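Local coordinates for Rep protein (Adeno-associated virus - 5, PDB 1M55) that probably nicks viral origin DNA during rolling-circle-type replication, through its metal-binding endonuclease domain, at residues Pro151-Ala165 and Ala175-Phe189. Sequence-based numbering, arbitrary orientation.
Sequences PAYLLPKVQPELQWA and AALNLEERKRLVAQF
Leu162 and Leu155 enclose the guanidinium of Arg182 from its two faces. Leu162 CD2 sits over its centre, 3.6 Å from Arg182 CZ, and Leu155 CD2 covers the opposite face a little more loosely, while Ala165 CB meets the edge. The Arg182 side chain, extended from CG to NE, carries this buried charge in from helix 179-189 to a set of carbonyls. Arg182 NH1 donates to Leu155 O at 3.2 Å, approaching from above the carbonyl plane, and more weakly to Leu154 O. Within its own segment, Arg182 NE reaches Ala175 O and Arg182 NH2 reaches Ala176 O, both at 2.9 Å; Gln80 on the neighbouring strand also accepts from NH2. Bonds from three nitrogens thus fix the rotation of the group. At the strand end, Leu177 CD2 lies over the five-membered ring of Trp164 in a CH-pi contact, 3.6 Å from the centroid and 2° off its normal. Leu155 CD1 packs on Leu185 CB at 3.7 Å. On the solvent side packing is looser, Pro156 CG resting on Val186 CG2 at 3.9 Å, although exposed Ala152 still sets CB against one ring face of Phe189, 3.4 Å from Phe189 CZ. Helix 179-189, N-capped by Asn178, packs against helix 149-154, the following loop and edge strand 162-167 of the antiparallel Rep nuclease sheet, in which strands 77-83 and 88-95 carry zinc ligands Glu82, His89 and His91.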
loop_
_atom_site.group_PDB
_atom_site.type_symbol
_atom_site.label_atom_id
_atom_site.label_comp_id
_atom_site.label_asym_id
_atom_site.label_seq_id
_atom_site.Cartn_x
_atom_site.Cartn_y
_atom_site.Cartn_z
ATOM N N PRO A 151 14.243 1.194 -3.740
ATOM C CA PRO A 151 14.796 2.005 -4.836
ATOM C C PRO A 151 14.869 1.264 -6.178
ATOM O O PRO A 151 14.796 1.881 -7.244
ATOM C CB PRO A 151 16.192 2.382 -4.323
ATOM C CG PRO A 151 16.549 1.236 -3.426
ATOM C CD PRO A 151 15.252 0.998 -2.681
ATOM N N ALA A 152 14.985 -0.058 -6.122
ATOM C CA ALA A 152 15.079 -0.862 -7.336
ATOM C C ALA A 152 13.774 -1.016 -8.100
ATOM O O ALA A 152 13.748 -0.913 -9.329
ATOM C CB ALA A 152 15.617 -2.239 -6.998
ATOM N N TYR A 153 12.683 -1.197 -7.364
ATOM C CA TYR A 153 11.393 -1.463 -7.980
ATOM C C TYR A 153 10.268 -0.458 -7.766
ATOM O O TYR A 153 9.527 -0.156 -8.700
ATOM C CB TYR A 153 10.951 -2.844 -7.508
ATOM C CG TYR A 153 9.741 -3.428 -8.184
ATOM C CD1 TYR A 153 9.745 -3.714 -9.552
ATOM C CD2 TYR A 153 8.625 -3.799 -7.435
ATOM C CE1 TYR A 153 8.675 -4.370 -10.146
ATOM C CE2 TYR A 153 7.554 -4.453 -8.018
ATOM C CZ TYR A 153 7.587 -4.741 -9.370
ATOM O OH TYR A 153 6.548 -5.442 -9.927
ATOM N N LEU A 154 10.128 0.054 -6.548
ATOM C CA LEU A 154 9.048 0.993 -6.257
ATOM C C LEU A 154 9.338 2.452 -6.588
ATOM O O LEU A 154 8.514 3.121 -7.214
ATOM C CB LEU A 154 8.606 0.861 -4.801
ATOM C CG LEU A 154 8.127 -0.536 -4.394
ATOM C CD1 LEU A 154 7.692 -0.505 -2.935
ATOM C CD2 LEU A 154 6.978 -0.994 -5.285
ATOM N N LEU A 155 10.507 2.947 -6.190
ATOM C CA LEU A 155 10.857 4.344 -6.456
ATOM C C LEU A 155 10.843 4.785 -7.929
ATOM O O LEU A 155 10.526 5.939 -8.216
ATOM C CB LEU A 155 12.195 4.721 -5.805
ATOM C CG LEU A 155 12.283 4.653 -4.275
ATOM C CD1 LEU A 155 13.545 5.374 -3.814
ATOM C CD2 LEU A 155 11.052 5.290 -3.632
ATOM N N PRO A 156 11.195 3.889 -8.879
ATOM C CA PRO A 156 11.195 4.255 -10.303
ATOM C C PRO A 156 9.832 4.615 -10.910
ATOM O O PRO A 156 9.780 5.234 -11.976
ATOM C CB PRO A 156 11.750 2.998 -10.977
ATOM C CG PRO A 156 12.637 2.411 -9.947
ATOM C CD PRO A 156 11.809 2.558 -8.697
ATOM N N LYS A 157 8.737 4.188 -10.284
ATOM C CA LYS A 157 7.411 4.483 -10.824
ATOM C C LYS A 157 7.160 5.986 -10.930
ATOM O O LYS A 157 7.529 6.748 -10.035
ATOM C CB LYS A 157 6.309 3.832 -9.979
ATOM C CG LYS A 157 5.987 2.386 -10.347
ATOM C CD LYS A 157 7.006 1.410 -9.807
ATOM C CE LYS A 157 6.731 -0.007 -10.297
ATOM N NZ LYS A 157 5.391 -0.503 -9.896
ATOM N N VAL A 158 6.552 6.408 -12.036
ATOM C CA VAL A 158 6.239 7.819 -12.254
ATOM C C VAL A 158 4.726 7.950 -12.426
ATOM O O VAL A 158 4.018 6.940 -12.519
ATOM C CB VAL A 158 6.972 8.396 -13.507
ATOM C CG1 VAL A 158 8.474 8.378 -13.299
ATOM C CG2 VAL A 158 6.606 7.606 -14.754
ATOM N N GLN A 159 4.219 9.180 -12.434
ATOM C CA GLN A 159 2.784 9.400 -12.603
ATOM C C GLN A 159 2.399 9.109 -14.052
ATOM O O GLN A 159 3.200 9.330 -14.962
ATOM C CB GLN A 159 2.420 10.838 -12.233
ATOM C CG GLN A 159 2.697 11.180 -10.780
ATOM C CD GLN A 159 2.216 12.564 -10.416
ATOM O OE1 GLN A 159 2.928 13.549 -10.600
ATOM N NE2 GLN A 159 1.000 12.649 -9.901
ATOM N N PRO A 160 1.160 8.647 -14.296
ATOM C CA PRO A 160 0.086 8.378 -13.333
ATOM C C PRO A 160 0.116 7.023 -12.612
ATOM O O PRO A 160 -0.739 6.770 -11.760
ATOM C CB PRO A 160 -1.167 8.518 -14.189
ATOM C CG PRO A 160 -0.722 7.925 -15.484
ATOM C CD PRO A 160 0.656 8.526 -15.679
ATOM N N GLU A 161 1.059 6.141 -12.952
ATOM C CA GLU A 161 1.124 4.850 -12.260
ATOM C C GLU A 161 1.324 5.113 -10.769
ATOM O O GLU A 161 0.634 4.535 -9.929
ATOM C CB GLU A 161 2.258 3.967 -12.782
ATOM C CG GLU A 161 2.278 2.607 -12.084
ATOM C CD GLU A 161 3.372 1.678 -12.566
ATOM O OE1 GLU A 161 4.084 2.014 -13.534
ATOM O OE2 GLU A 161 3.516 0.595 -11.965
ATOM N N LEU A 162 2.290 5.964 -10.445
ATOM C CA LEU A 162 2.542 6.334 -9.057
ATOM C C LEU A 162 1.421 7.287 -8.663
ATOM O O LEU A 162 1.193 8.295 -9.338
ATOM C CB LEU A 162 3.890 7.051 -8.917
ATOM C CG LEU A 162 4.160 7.720 -7.564
ATOM C CD1 LEU A 162 4.182 6.673 -6.466
ATOM C CD2 LEU A 162 5.471 8.485 -7.605
ATOM N N GLN A 163 0.706 6.951 -7.596
ATOM C CA GLN A 163 -0.387 7.784 -7.111
ATOM C C GLN A 163 -0.024 8.470 -5.794
ATOM O O GLN A 163 -0.310 9.654 -5.611
ATOM C CB GLN A 163 -1.654 6.948 -6.945
ATOM C CG GLN A 163 -2.295 6.508 -8.256
ATOM C CD GLN A 163 -3.087 7.619 -8.917
ATOM O OE1 GLN A 163 -3.895 8.287 -8.269
ATOM N NE2 GLN A 163 -2.873 7.815 -10.210
ATOM N N TRP A 164 0.637 7.739 -4.900
ATOM C CA TRP A 164 1.030 8.277 -3.597
ATOM C C TRP A 164 1.905 7.244 -2.896
ATOM O O TRP A 164 1.986 6.098 -3.331
ATOM C CB TRP A 164 -0.224 8.528 -2.748
ATOM C CG TRP A 164 -0.101 9.622 -1.722
ATOM C CD1 TRP A 164 0.261 9.484 -0.416
ATOM C CD2 TRP A 164 -0.413 11.006 -1.910
ATOM N NE1 TRP A 164 0.183 10.698 0.227
ATOM C CE2 TRP A 164 -0.227 11.650 -0.667
ATOM C CE3 TRP A 164 -0.838 11.766 -3.007
ATOM C CZ2 TRP A 164 -0.454 13.018 -0.489
ATOM C CZ3 TRP A 164 -1.062 13.130 -2.830
ATOM C CH2 TRP A 164 -0.869 13.740 -1.578
ATOM N N ALA A 165 2.560 7.647 -1.812
ATOM C CA ALA A 165 3.390 6.726 -1.047
ATOM C C ALA A 165 3.559 7.260 0.367
ATOM O O ALA A 165 3.460 8.467 0.596
ATOM C CB ALA A 165 4.752 6.521 -1.717
ATOM N N ALA A 175 11.681 10.818 -0.454
ATOM C CA ALA A 175 11.405 10.158 -1.727
ATOM C C ALA A 175 9.937 9.810 -1.944
ATOM O O ALA A 175 9.448 9.854 -3.072
ATOM C CB ALA A 175 12.257 8.892 -1.854
ATOM N N ALA A 176 9.235 9.486 -0.862
ATOM C CA ALA A 176 7.831 9.087 -0.942
ATOM C C ALA A 176 6.979 9.891 -1.918
ATOM O O ALA A 176 6.300 9.317 -2.775
ATOM C CB ALA A 176 7.200 9.087 0.453
ATOM N N LEU A 177 7.024 11.216 -1.810
ATOM C CA LEU A 177 6.220 12.068 -2.679
ATOM C C LEU A 177 7.046 13.033 -3.523
ATOM O O LEU A 177 6.528 14.053 -3.998
ATOM C CB LEU A 177 5.202 12.851 -1.847
ATOM C CG LEU A 177 4.239 12.032 -0.982
ATOM C CD1 LEU A 177 3.337 12.969 -0.203
ATOM C CD2 LEU A 177 3.412 11.103 -1.850
ATOM N N ASN A 178 8.318 12.708 -3.732
ATOM C CA ASN A 178 9.183 13.575 -4.517
ATOM C C ASN A 178 9.919 12.808 -5.609
ATOM O O ASN A 178 10.769 11.957 -5.333
ATOM C CB ASN A 178 10.172 14.318 -3.618
ATOM C CG ASN A 178 10.883 15.442 -4.348
ATOM O OD1 ASN A 178 11.815 15.206 -5.116
ATOM N ND2 ASN A 178 10.427 16.669 -4.132
ATOM N N LEU A 179 9.557 13.116 -6.851
ATOM C CA LEU A 179 10.130 12.503 -8.048
ATOM C C LEU A 179 11.620 12.790 -8.220
ATOM O O LEU A 179 12.383 11.923 -8.642
ATOM C CB LEU A 179 9.360 12.978 -9.280
ATOM C CG LEU A 179 7.889 12.549 -9.334
ATOM C CD1 LEU A 179 7.118 13.430 -10.295
ATOM C CD2 LEU A 179 7.788 11.079 -9.730
ATOM N N GLU A 180 12.041 14.001 -7.871
ATOM C CA GLU A 180 13.444 14.376 -7.997
ATOM C C GLU A 180 14.290 13.534 -7.034
ATOM O O GLU A 180 15.351 13.021 -7.404
ATOM C CB GLU A 180 13.608 15.869 -7.712
ATOM C CG GLU A 180 14.894 16.462 -8.239
ATOM C CD GLU A 180 15.019 16.373 -9.750
ATOM O OE1 GLU A 180 14.063 16.744 -10.466
ATOM O OE2 GLU A 180 16.085 15.943 -10.223
ATOM N N GLU A 181 13.795 13.361 -5.810
ATOM C CA GLU A 181 14.493 12.557 -4.812
ATOM C C GLU A 181 14.507 11.083 -5.249
ATOM O O GLU A 181 15.507 10.384 -5.064
ATOM C CB GLU A 181 13.836 12.723 -3.433
ATOM C CG GLU A 181 14.393 11.818 -2.329
ATOM C CD GLU A 181 15.820 12.143 -1.901
ATOM O OE1 GLU A 181 16.463 13.027 -2.504
ATOM O OE2 GLU A 181 16.301 11.505 -0.944
ATOM N N ARG A 182 13.401 10.613 -5.824
ATOM C CA ARG A 182 13.328 9.234 -6.308
ATOM C C ARG A 182 14.390 9.035 -7.385
ATOM O O ARG A 182 15.113 8.040 -7.377
ATOM C CB ARG A 182 11.940 8.930 -6.874
ATOM C CG ARG A 182 10.880 8.742 -5.799
ATOM C CD ARG A 182 9.466 8.707 -6.362
ATOM N NE ARG A 182 8.502 8.366 -5.317
ATOM C CZ ARG A 182 7.859 7.205 -5.238
ATOM N NH1 ARG A 182 8.056 6.262 -6.156
ATOM N NH2 ARG A 182 7.063 6.959 -4.207
ATOM N N LYS A 183 14.507 10.016 -8.275
ATOM C CA LYS A 183 15.489 9.992 -9.354
ATOM C C LYS A 183 16.900 9.881 -8.763
ATOM O O LYS A 183 17.723 9.097 -9.235
ATOM C CB LYS A 183 15.339 11.268 -10.190
ATOM C CG LYS A 183 16.168 11.333 -11.457
ATOM C CD LYS A 183 15.851 12.608 -12.231
ATOM C CE LYS A 183 16.734 12.746 -13.461
ATOM N NZ LYS A 183 16.471 14.011 -14.207
ATOM N N ARG A 184 17.162 10.624 -7.689
ATOM C CA ARG A 184 18.472 10.582 -7.041
ATOM C C ARG A 184 18.771 9.192 -6.467
ATOM O O ARG A 184 19.861 8.643 -6.667
ATOM C CB ARG A 184 18.565 11.627 -5.921
ATOM C CG ARG A 184 19.938 11.683 -5.251
ATOM C CD ARG A 184 19.985 12.663 -4.085
ATOM N NE ARG A 184 19.293 12.172 -2.892
ATOM C CZ ARG A 184 19.807 11.304 -2.020
ATOM N NH1 ARG A 184 21.026 10.814 -2.195
ATOM N NH2 ARG A 184 19.103 10.938 -0.957
ATOM N N LEU A 185 17.797 8.621 -5.764
ATOM C CA LEU A 185 17.969 7.307 -5.151
ATOM C C LEU A 185 18.062 6.177 -6.169
ATOM O O LEU A 185 18.801 5.210 -5.963
ATOM C CB LEU A 185 16.864 7.048 -4.120
ATOM C CG LEU A 185 16.958 7.973 -2.900
ATOM C CD1 LEU A 185 15.808 7.745 -1.941
ATOM C CD2 LEU A 185 18.279 7.739 -2.202
ATOM N N VAL A 186 17.328 6.301 -7.271
ATOM C CA VAL A 186 17.371 5.292 -8.327
ATOM C C VAL A 186 18.774 5.314 -8.944
ATOM O O VAL A 186 19.401 4.264 -9.129
ATOM C CB VAL A 186 16.313 5.573 -9.415
ATOM C CG1 VAL A 186 16.547 4.684 -10.630
ATOM C CG2 VAL A 186 14.917 5.328 -8.857
ATOM N N ALA A 187 19.280 6.518 -9.210
ATOM C CA ALA A 187 20.613 6.689 -9.785
ATOM C C ALA A 187 21.657 6.063 -8.866
ATOM O O ALA A 187 22.517 5.297 -9.312
ATOM C CB ALA A 187 20.909 8.168 -9.991
ATOM N N GLN A 188 21.552 6.363 -7.575
ATOM C CA GLN A 188 22.471 5.835 -6.576
ATOM C C GLN A 188 22.419 4.307 -6.529
ATOM O O GLN A 188 23.452 3.651 -6.403
ATOM C CB GLN A 188 22.138 6.422 -5.207
ATOM C CG GLN A 188 23.035 5.959 -4.079
ATOM C CD GLN A 188 22.661 6.600 -2.759
ATOM O OE1 GLN A 188 23.276 7.575 -2.331
ATOM N NE2 GLN A 188 21.633 6.066 -2.112
ATOM N N PHE A 189 21.222 3.741 -6.659
ATOM C CA PHE A 189 21.066 2.292 -6.637
ATOM C C PHE A 189 21.790 1.643 -7.821
ATOM O O PHE A 189 22.454 0.617 -7.663
ATOM C CB PHE A 189 19.583 1.901 -6.644
ATOM C CG PHE A 189 19.349 0.418 -6.564
ATOM C CD1 PHE A 189 19.363 -0.236 -5.337
ATOM C CD2 PHE A 189 19.147 -0.329 -7.718
ATOM C CE1 PHE A 189 19.182 -1.614 -5.262
ATOM C CE2 PHE A 189 18.966 -1.706 -7.654
ATOM C CZ PHE A 189 18.985 -2.350 -6.422
#